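Local coordinates for esterase E25 (Uncultured bacterium, PDB 4Q05), which probably hydrolyses carboxylic esters as a dimeric serine esterase of the bacterial hormone-sensitive lipase family, at residues Leu72-Arg75 with Glu79-Ala82; Ser115-Thr120 with Ala148-Ala153; Leu296-Arg301 with Ser306-Thr311. One frame throughout, in Å; residues are numbered along the deposited sequence.

The three contacts follow one another along the chain and none touches another. Interaction 1 is the most peripheral, centred about 22 Å from the centre of the chain, and only partly buried; it alone has a hydrogen bond across its segments, beside a proline-indole overlap. Interactions 2 and 3 are buried strand-to-helix packings on the same mixed sheet, on opposite sides of the chain's centre, about 24 Å apart between contact centres. Both use methyl groups, with threonine hydroxyls turned to partners outside the other segment. They differ in setting: interaction 2 joins an antiparallel strand to a sequence-distant helix, whereas interaction 3 packs consecutive elements beside the second subunit.

Interaction 1: residues Leu72-Arg75 with Glu79-Ala82; sequences LVPR and EWRA
P74 lays its ring carbons over one face of the W80 indole. Its CB stands 3.5 Å from the centroid of the five-membered ring and 9° off the ring normal, which meets the geometry of a CH-pi contact, while P74 CG extends the overlap onto the six-membered ring, 3.7 Å from W80 CE3. The two side chains cross at about a right angle, with P74 CB over the smaller ring and P74 CG over the larger. Closer to the helix backbone, P74 CB also lies 3.9 Å from E79 CB.

The polar half of the contact belongs to E79. Its CG is anti to the carbonyl carbon (chi1 -71°) and the chain runs extended beyond it, which carries the carboxylate back alongside R75. There E79 OE1 accepts the backbone N-H of R75 at 2.7 Å, met nearly along its C-O axis, with an N-H...O angle of 162°. The R75 side chain runs beside that of E79, but R75 NH1 stays 4.2 Å from E79 OE2, longer than a salt bridge, so its charge would give at most a diffuse attraction. With an alanine in place of W80, P74 would probably lose its flat aromatic support and a gap would open beneath its ring.

The contact folds the loop after helix 66-71 back on the first turn of helix 77-88, where T76, just before that helix, has its OG1 hydrogen-bonded to E79 N. Beyond it, W80 packs on A265, A266 and L269 of helix 262-271, and P74 touches A83 farther along helix 77-88.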
loop_
_atom_site.group_PDB
_atom_site.type_symbol
_atom_site.label_atom_id
_atom_site.label_comp_id
_atom_site.label_asym_id
_atom_site.label_seq_id
_atom_site.Cartn_x
_atom_site.Cartn_y
_atom_site.Cartn_z
ATOM N N LEU A 72 -9.521 -17.075 23.379
ATOM C CA LEU A 72 -10.909 -16.630 23.318
ATOM C C LEU A 72 -11.613 -17.355 22.175
ATOM O O LEU A 72 -11.687 -16.863 21.045
ATOM C CB LEU A 72 -10.994 -15.114 23.142
ATOM C CG LEU A 72 -12.390 -14.525 23.332
ATOM C CD1 LEU A 72 -13.008 -15.005 24.641
ATOM C CD2 LEU A 72 -12.323 -13.005 23.288
ATOM N N VAL A 73 -12.115 -18.546 22.471
ATOM C CA VAL A 73 -12.724 -19.360 21.441
ATOM C C VAL A 73 -14.078 -19.848 21.932
ATOM O O VAL A 73 -14.204 -20.972 22.396
ATOM C CB VAL A 73 -11.809 -20.537 21.045
ATOM C CG1 VAL A 73 -12.436 -21.349 19.922
ATOM C CG2 VAL A 73 -10.434 -20.011 20.624
ATOM N N PRO A 74 -15.093 -18.979 21.838
ATOM C CA PRO A 74 -16.461 -19.348 22.205
ATOM C C PRO A 74 -16.923 -20.528 21.360
ATOM O O PRO A 74 -16.629 -20.600 20.165
ATOM C CB PRO A 74 -17.279 -18.101 21.837
ATOM C CG PRO A 74 -16.272 -16.979 21.721
ATOM C CD PRO A 74 -15.008 -17.624 21.261
ATOM N N ARG A 75 -17.640 -21.449 21.984
ATOM C CA ARG A 75 -18.192 -22.585 21.264
ATOM C C ARG A 75 -19.711 -22.544 21.312
ATOM O O ARG A 75 -20.377 -22.938 20.361
ATOM C CB ARG A 75 -17.669 -23.905 21.836
ATOM C CG ARG A 75 -16.305 -24.289 21.314
ATOM C CD ARG A 75 -15.421 -24.895 22.392
ATOM N NE ARG A 75 -15.844 -26.226 22.807
ATOM C CZ ARG A 75 -16.237 -26.540 24.039
ATOM N NH1 ARG A 75 -16.267 -25.611 24.989
ATOM N NH2 ARG A 75 -16.602 -27.785 24.318
ATOM N N GLU A 79 -21.468 -18.547 25.239
ATOM C CA GLU A 79 -20.086 -18.079 25.286
ATOM C C GLU A 79 -19.857 -16.962 24.264
ATOM O O GLU A 79 -19.102 -16.024 24.520
ATOM C CB GLU A 79 -19.116 -19.237 25.055
ATOM C CG GLU A 79 -19.046 -20.209 26.226
ATOM C CD GLU A 79 -18.339 -21.498 25.869
ATOM O OE1 GLU A 79 -18.147 -21.756 24.659
ATOM O OE2 GLU A 79 -17.971 -22.250 26.798
ATOM N N TRP A 80 -20.510 -17.058 23.110
ATOM C CA TRP A 80 -20.416 -15.981 22.131
ATOM C C TRP A 80 -20.960 -14.686 22.705
ATOM O O TRP A 80 -20.289 -13.661 22.659
ATOM C CB TRP A 80 -21.134 -16.335 20.826
ATOM C CG TRP A 80 -20.238 -17.067 19.896
ATOM C CD1 TRP A 80 -20.323 -18.374 19.537
ATOM C CD2 TRP A 80 -19.077 -16.540 19.243
ATOM N NE1 TRP A 80 -19.297 -18.694 18.671
ATOM C CE2 TRP A 80 -18.518 -17.584 18.476
ATOM C CE3 TRP A 80 -18.464 -15.282 19.222
ATOM C CZ2 TRP A 80 -17.368 -17.416 17.696
ATOM C CZ3 TRP A 80 -17.321 -15.108 18.434
ATOM C CH2 TRP A 80 -16.781 -16.178 17.690
ATOM N N ARG A 81 -22.175 -14.725 23.247
ATOM C CA ARG A 81 -22.772 -13.525 23.816
ATOM C C ARG A 81 -21.841 -12.891 24.854
ATOM O O ARG A 81 -21.710 -11.672 24.914
ATOM C CB ARG A 81 -24.157 -13.821 24.405
ATOM C CG ARG A 81 -25.209 -14.185 23.348
ATOM C CD ARG A 81 -26.625 -14.171 23.924
ATOM N NE ARG A 81 -26.817 -15.210 24.932
ATOM C CZ ARG A 81 -27.277 -16.431 24.673
ATOM N NH1 ARG A 81 -27.600 -16.773 23.433
ATOM N NH2 ARG A 81 -27.418 -17.312 25.657
ATOM N N ALA A 82 -21.182 -13.724 25.651
ATOM C CA ALA A 82 -20.250 -13.223 26.660
ATOM C C ALA A 82 -18.996 -12.611 26.038
ATOM O O ALA A 82 -18.551 -11.535 26.449
ATOM C CB ALA A 82 -19.865 -14.332 27.636
#

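Interaction 2: residues Ser115-Thr120 with Ala148-Ala153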
loop_
_atom_site.group_PDB
_atom_site.type_symbol
_atom_site.label_atom_id
_atom_site.label_comp_id
_atom_site.label_asym_id
_atom_site.label_seq_id
_atom_site.Cartn_x
_atom_site.Cartn_y
_atom_site.Cartn_z
ATOM N N SER A 115 -32.287 -1.631 12.148
ATOM C CA SER A 115 -31.696 -0.653 13.057
ATOM C C SER A 115 -30.665 0.204 12.315
ATOM O O SER A 115 -29.770 -0.325 11.653
ATOM C CB SER A 115 -31.015 -1.385 14.215
ATOM O OG SER A 115 -30.498 -0.467 15.154
ATOM N N VAL A 116 -30.797 1.525 12.407
ATOM C CA VAL A 116 -29.810 2.428 11.807
ATOM C C VAL A 116 -29.463 3.582 12.741
ATOM O O VAL A 116 -30.193 3.868 13.679
ATOM C CB VAL A 116 -30.304 3.028 10.475
ATOM C CG1 VAL A 116 -30.604 1.912 9.474
ATOM C CG2 VAL A 116 -31.534 3.927 10.703
ATOM N N TYR A 117 -28.349 4.248 12.467
ATOM C CA TYR A 117 -28.007 5.457 13.195
ATOM C C TYR A 117 -27.749 6.562 12.210
ATOM O O TYR A 117 -26.925 6.408 11.298
ATOM C CB TYR A 117 -26.784 5.235 14.088
ATOM C CG TYR A 117 -27.096 4.335 15.250
ATOM C CD1 TYR A 117 -27.629 4.847 16.426
ATOM C CD2 TYR A 117 -26.906 2.967 15.155
ATOM C CE1 TYR A 117 -27.944 4.013 17.484
ATOM C CE2 TYR A 117 -27.217 2.133 16.206
ATOM C CZ TYR A 117 -27.732 2.659 17.364
ATOM O OH TYR A 117 -28.042 1.821 18.407
ATOM N N TYR A 118 -28.476 7.665 12.385
ATOM C CA TYR A 118 -28.266 8.867 11.599
ATOM C C TYR A 118 -27.179 9.676 12.279
ATOM O O TYR A 118 -27.323 10.065 13.430
ATOM C CB TYR A 118 -29.541 9.694 11.523
ATOM C CG TYR A 118 -30.644 9.026 10.736
ATOM C CD1 TYR A 118 -31.495 8.111 11.341
ATOM C CD2 TYR A 118 -30.834 9.312 9.384
ATOM C CE1 TYR A 118 -32.506 7.503 10.622
ATOM C CE2 TYR A 118 -31.842 8.704 8.662
ATOM C CZ TYR A 118 -32.672 7.801 9.286
ATOM O OH TYR A 118 -33.680 7.189 8.576
ATOM N N VAL A 119 -26.096 9.916 11.557
ATOM C CA VAL A 119 -24.903 10.546 12.111
ATOM C C VAL A 119 -24.670 11.817 11.318
ATOM O O VAL A 119 -24.309 11.768 10.145
ATOM C CB VAL A 119 -23.675 9.608 12.019
ATOM C CG1 VAL A 119 -22.414 10.271 12.635
ATOM C CG2 VAL A 119 -23.958 8.281 12.723
ATOM N N THR A 120 -24.934 12.954 11.953
ATOM C CA THR A 120 -24.867 14.247 11.284
ATOM C C THR A 120 -23.783 15.111 11.917
ATOM O O THR A 120 -23.855 15.428 13.103
ATOM C CB THR A 120 -26.211 14.992 11.395
ATOM O OG1 THR A 120 -27.283 14.072 11.165
ATOM C CG2 THR A 120 -26.293 16.123 10.385
ATOM N N ALA A 148 -22.452 0.960 19.568
ATOM C CA ALA A 148 -21.016 0.714 19.587
ATOM C C ALA A 148 -20.435 0.839 18.185
ATOM O O ALA A 148 -19.275 1.198 18.016
ATOM C CB ALA A 148 -20.720 -0.661 20.171
ATOM N N GLY A 149 -21.257 0.560 17.177
ATOM C CA GLY A 149 -20.806 0.579 15.798
ATOM C C GLY A 149 -20.704 1.956 15.180
ATOM O O GLY A 149 -20.258 2.089 14.038
ATOM N N THR A 150 -21.092 2.987 15.924
ATOM C CA THR A 150 -21.110 4.339 15.370
ATOM C C THR A 150 -19.771 5.080 15.421
ATOM O O THR A 150 -19.632 6.143 14.814
ATOM C CB THR A 150 -22.181 5.225 16.037
ATOM O OG1 THR A 150 -21.932 5.297 17.449
ATOM C CG2 THR A 150 -23.585 4.663 15.783
ATOM N N ILE A 151 -18.784 4.538 16.124
ATOM C CA ILE A 151 -17.501 5.245 16.224
ATOM C C ILE A 151 -16.928 5.625 14.860
ATOM O O ILE A 151 -16.683 6.798 14.583
ATOM C CB ILE A 151 -16.463 4.458 17.038
ATOM C CG1 ILE A 151 -16.973 4.258 18.463
ATOM C CG2 ILE A 151 -15.119 5.200 17.062
ATOM C CD1 ILE A 151 -16.100 3.347 19.305
ATOM N N GLU A 152 -16.740 4.650 13.984
ATOM C CA GLU A 152 -16.150 4.973 12.689
ATOM C C GLU A 152 -17.050 5.902 11.862
ATOM O O GLU A 152 -16.559 6.729 11.090
ATOM C CB GLU A 152 -15.810 3.707 11.905
ATOM C CG GLU A 152 -15.195 3.981 10.543
ATOM C CD GLU A 152 -14.893 2.705 9.768
ATOM O OE1 GLU A 152 -15.674 1.729 9.863
ATOM O OE2 GLU A 152 -13.873 2.683 9.056
ATOM N N ALA A 153 -18.364 5.749 12.018
ATOM C CA ALA A 153 -19.330 6.598 11.329
ATOM C C ALA A 153 -19.173 8.040 11.775
ATOM O O ALA A 153 -19.287 8.971 10.984
ATOM C CB ALA A 153 -20.745 6.129 11.630
#
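On one face of the alpha/beta hydrolase sheet, Y117 and V119 of antiparallel strand 114-120 meet T150 and A153 of the segment 148-153, which leads into helix 151-160. The spacing shows how they match: Y117 and V119 are two residues apart and point to the same side of the strand, T150 and A153 are three apart. The CA atoms of Y117 and T150 are 7.3 Å apart and those of V119 and A153 6.9 Å, so the backbones stay at nearly the same spacing at both pairs.

In the first pair the methyl of T150 does all the touching. T150 CG2 comes obliquely to the root of the tyrosine ring, 3.6 Å from Y117 CG and 3.7 Å from Y117 CB, and the two side chains cross at about a right angle. T150 has OG1 between its backbone N and carbonyl carbon (chi1 59°), which puts CG2 anti to the carbonyl carbon, facing the strand, while the hydroxyl is hydrogen-bonded to E147 O. The buried polar atom is thereby satisfied on its own side of the interface.

V119 spreads its two methyls over A153. V119 CG2 meets A153 CB at 4.0 Å, and V119 CG1 lies 3.8 Å from A153 O, a van der Waals approach only. No hydrogen bond crosses between the segments.

Around them, T150 also touches V106 of the outermost strand 105-111, and A153 reaches V164. Helix 151-160 links parallel strands 132-136 and 164-168, and 164-168 adjoins 114-120. A helical crossover covering the antiparallel end of a mostly parallel sheet in this way is characteristic of the alpha/beta hydrolase fold.

Interaction 3: residues Leu296-Arg301 with Ser306-Thr311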
loop_
_atom_site.group_PDB
_atom_site.type_symbol
_atom_site.label_atom_id
_atom_site.label_comp_id
_atom_site.label_asym_id
_atom_site.label_seq_id
_atom_site.Cartn_x
_atom_site.Cartn_y
_atom_site.Cartn_z
ATOM N N LEU A 296 -9.529 2.768 -0.483
ATOM C CA LEU A 296 -9.107 1.742 0.473
ATOM C C LEU A 296 -7.995 2.253 1.370
ATOM O O LEU A 296 -7.141 3.006 0.937
ATOM C CB LEU A 296 -8.607 0.476 -0.236
ATOM C CG LEU A 296 -9.559 -0.184 -1.239
ATOM C CD1 LEU A 296 -9.220 0.292 -2.652
ATOM C CD2 LEU A 296 -9.447 -1.710 -1.135
ATOM N N ILE A 297 -8.008 1.827 2.620
ATOM C CA ILE A 297 -7.013 2.285 3.575
ATOM C C ILE A 297 -6.596 1.149 4.495
ATOM O O ILE A 297 -7.413 0.303 4.886
ATOM C CB ILE A 297 -7.522 3.513 4.371
ATOM C CG1 ILE A 297 -6.485 3.948 5.411
ATOM C CG2 ILE A 297 -8.822 3.206 5.061
ATOM C CD1 ILE A 297 -6.881 5.209 6.124
ATOM N N THR A 298 -5.309 1.115 4.812
ATOM C CA THR A 298 -4.760 0.105 5.693
ATOM C C THR A 298 -3.418 0.665 6.202
ATOM O O THR A 298 -3.180 1.863 6.108
ATOM C CB THR A 298 -4.607 -1.253 4.958
ATOM O OG1 THR A 298 -4.044 -2.241 5.831
ATOM C CG2 THR A 298 -3.722 -1.103 3.720
ATOM N N GLY A 299 -2.553 -0.177 6.753
ATOM C CA GLY A 299 -1.281 0.319 7.246
ATOM C C GLY A 299 -0.289 -0.807 7.386
ATOM O O GLY A 299 -0.651 -1.969 7.226
ATOM N N THR A 300 0.958 -0.467 7.710
ATOM C CA THR A 300 2.029 -1.448 7.716
ATOM C C THR A 300 1.839 -2.537 8.762
ATOM O O THR A 300 2.366 -3.627 8.612
ATOM C CB THR A 300 3.387 -0.768 7.947
ATOM O OG1 THR A 300 3.292 0.046 9.116
ATOM C CG2 THR A 300 3.759 0.110 6.744
ATOM N N ARG A 301 1.100 -2.254 9.832
ATOM C CA ARG A 301 0.949 -3.243 10.901
ATOM C C ARG A 301 -0.403 -3.954 10.865
ATOM O O ARG A 301 -0.735 -4.729 11.757
ATOM C CB ARG A 301 1.164 -2.584 12.271
ATOM C CG ARG A 301 2.519 -1.904 12.378
ATOM C CD ARG A 301 2.864 -1.499 13.810
ATOM N NE ARG A 301 4.174 -0.853 13.828
ATOM C CZ ARG A 301 4.923 -0.700 14.913
ATOM N NH1 ARG A 301 4.489 -1.141 16.087
ATOM N NH2 ARG A 301 6.105 -0.095 14.821
ATOM N N SER A 306 -2.842 -7.398 3.662
ATOM C CA SER A 306 -2.913 -8.219 2.453
ATOM C C SER A 306 -4.328 -8.218 1.878
ATOM O O SER A 306 -4.521 -8.061 0.665
ATOM C CB SER A 306 -2.457 -9.666 2.741
ATOM O OG SER A 306 -1.057 -9.735 2.935
ATOM N N ALA A 307 -5.326 -8.397 2.737
ATOM C CA ALA A 307 -6.713 -8.400 2.265
ATOM C C ALA A 307 -6.992 -7.099 1.526
ATOM O O ALA A 307 -7.701 -7.069 0.509
ATOM C CB ALA A 307 -7.699 -8.564 3.443
ATOM N N THR A 308 -6.417 -6.017 2.040
ATOM C CA THR A 308 -6.689 -4.700 1.496
ATOM C C THR A 308 -6.026 -4.495 0.136
ATOM O O THR A 308 -6.675 -4.097 -0.839
ATOM C CB THR A 308 -6.220 -3.593 2.463
ATOM O OG1 THR A 308 -6.840 -3.805 3.742
ATOM C CG2 THR A 308 -6.606 -2.199 1.906
ATOM N N VAL A 309 -4.734 -4.765 0.077
ATOM C CA VAL A 309 -3.981 -4.471 -1.134
ATOM C C VAL A 309 -4.327 -5.483 -2.221
ATOM O O VAL A 309 -4.290 -5.160 -3.406
ATOM C CB VAL A 309 -2.455 -4.406 -0.887
ATOM C CG1 VAL A 309 -2.141 -3.366 0.194
ATOM C CG2 VAL A 309 -1.881 -5.766 -0.520
ATOM N N ARG A 310 -4.677 -6.697 -1.810
ATOM C CA ARG A 310 -5.155 -7.704 -2.756
ATOM C C ARG A 310 -6.450 -7.220 -3.360
ATOM O O ARG A 310 -6.683 -7.382 -4.549
ATOM C CB ARG A 310 -5.354 -9.062 -2.087
ATOM C CG ARG A 310 -4.047 -9.797 -1.787
ATOM C CD ARG A 310 -4.312 -11.023 -0.939
ATOM N NE ARG A 310 -5.158 -11.978 -1.649
ATOM C CZ ARG A 310 -5.867 -12.938 -1.067
ATOM N NH1 ARG A 310 -5.859 -13.075 0.253
ATOM N NH2 ARG A 310 -6.607 -13.748 -1.805
ATOM N N THR A 311 -7.296 -6.596 -2.550
ATOM C CA THR A 311 -8.560 -6.092 -3.073
ATOM C C THR A 311 -8.324 -4.896 -3.999
ATOM O O THR A 311 -8.923 -4.802 -5.064
ATOM C CB THR A 311 -9.540 -5.700 -1.952
ATOM O OG1 THR A 311 -9.878 -6.861 -1.174
ATOM C CG2 THR A 311 -10.799 -5.105 -2.553
#
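Methyl-to-methyl packing of T298 and T308 forms the middle of this contact, where the two segments have their nearest CA atoms, 6.7 Å apart. CG2 of T298 meets CG2 of T308 at 3.6 Å, and the side chains slide past each other in opposite directions. In T308 a chi1 of -55° sets OG1 anti to the carbonyl carbon and CG2 anti to the backbone N, which sends that methyl to the strand. A second apolar patch is made by L296, whose CD2 reaches T311 CG2 at 3.9 Å with the two side chains at about a right angle, and whose CB lies 4.0 Å from T308 CG2.

Polar atoms approach the interface without bonding across it. L296 CD2 rests 3.7 Å from the backbone O of T308, a plain van der Waals contact. The hydroxyls are satisfied instead by nearby partners: T298 OG1 by D302 OD2, and T308 OG1 by L304 O one turn back. T311 OG1 donates to A307 O at 2.8 Å, nearly in line with the carbonyl, which also takes the N-H of T311, so one oxygen is gripped twice and the T311 methyl is left to face L296.

The second subunit also reaches these segments. R301 forms a salt bridge with D244 of the second subunit, and V309, about 4 Å from a bound sodium ion by its side chain, packs on V326 of that subunit.

The axes of strand 296-299 and helix 306-311 run at 144°, 8.3 Å apart at closest approach. In alpha/beta hydrolases the loop after the strand corresponding to 294-299 commonly carries the acid of the catalytic triad. The pairing of T298 and T308 belongs to the beta-alpha-beta unit of strand 294-299, helix 305-317 and strand 322-327, which forms the C-terminal part of the alpha/beta hydrolase sheet.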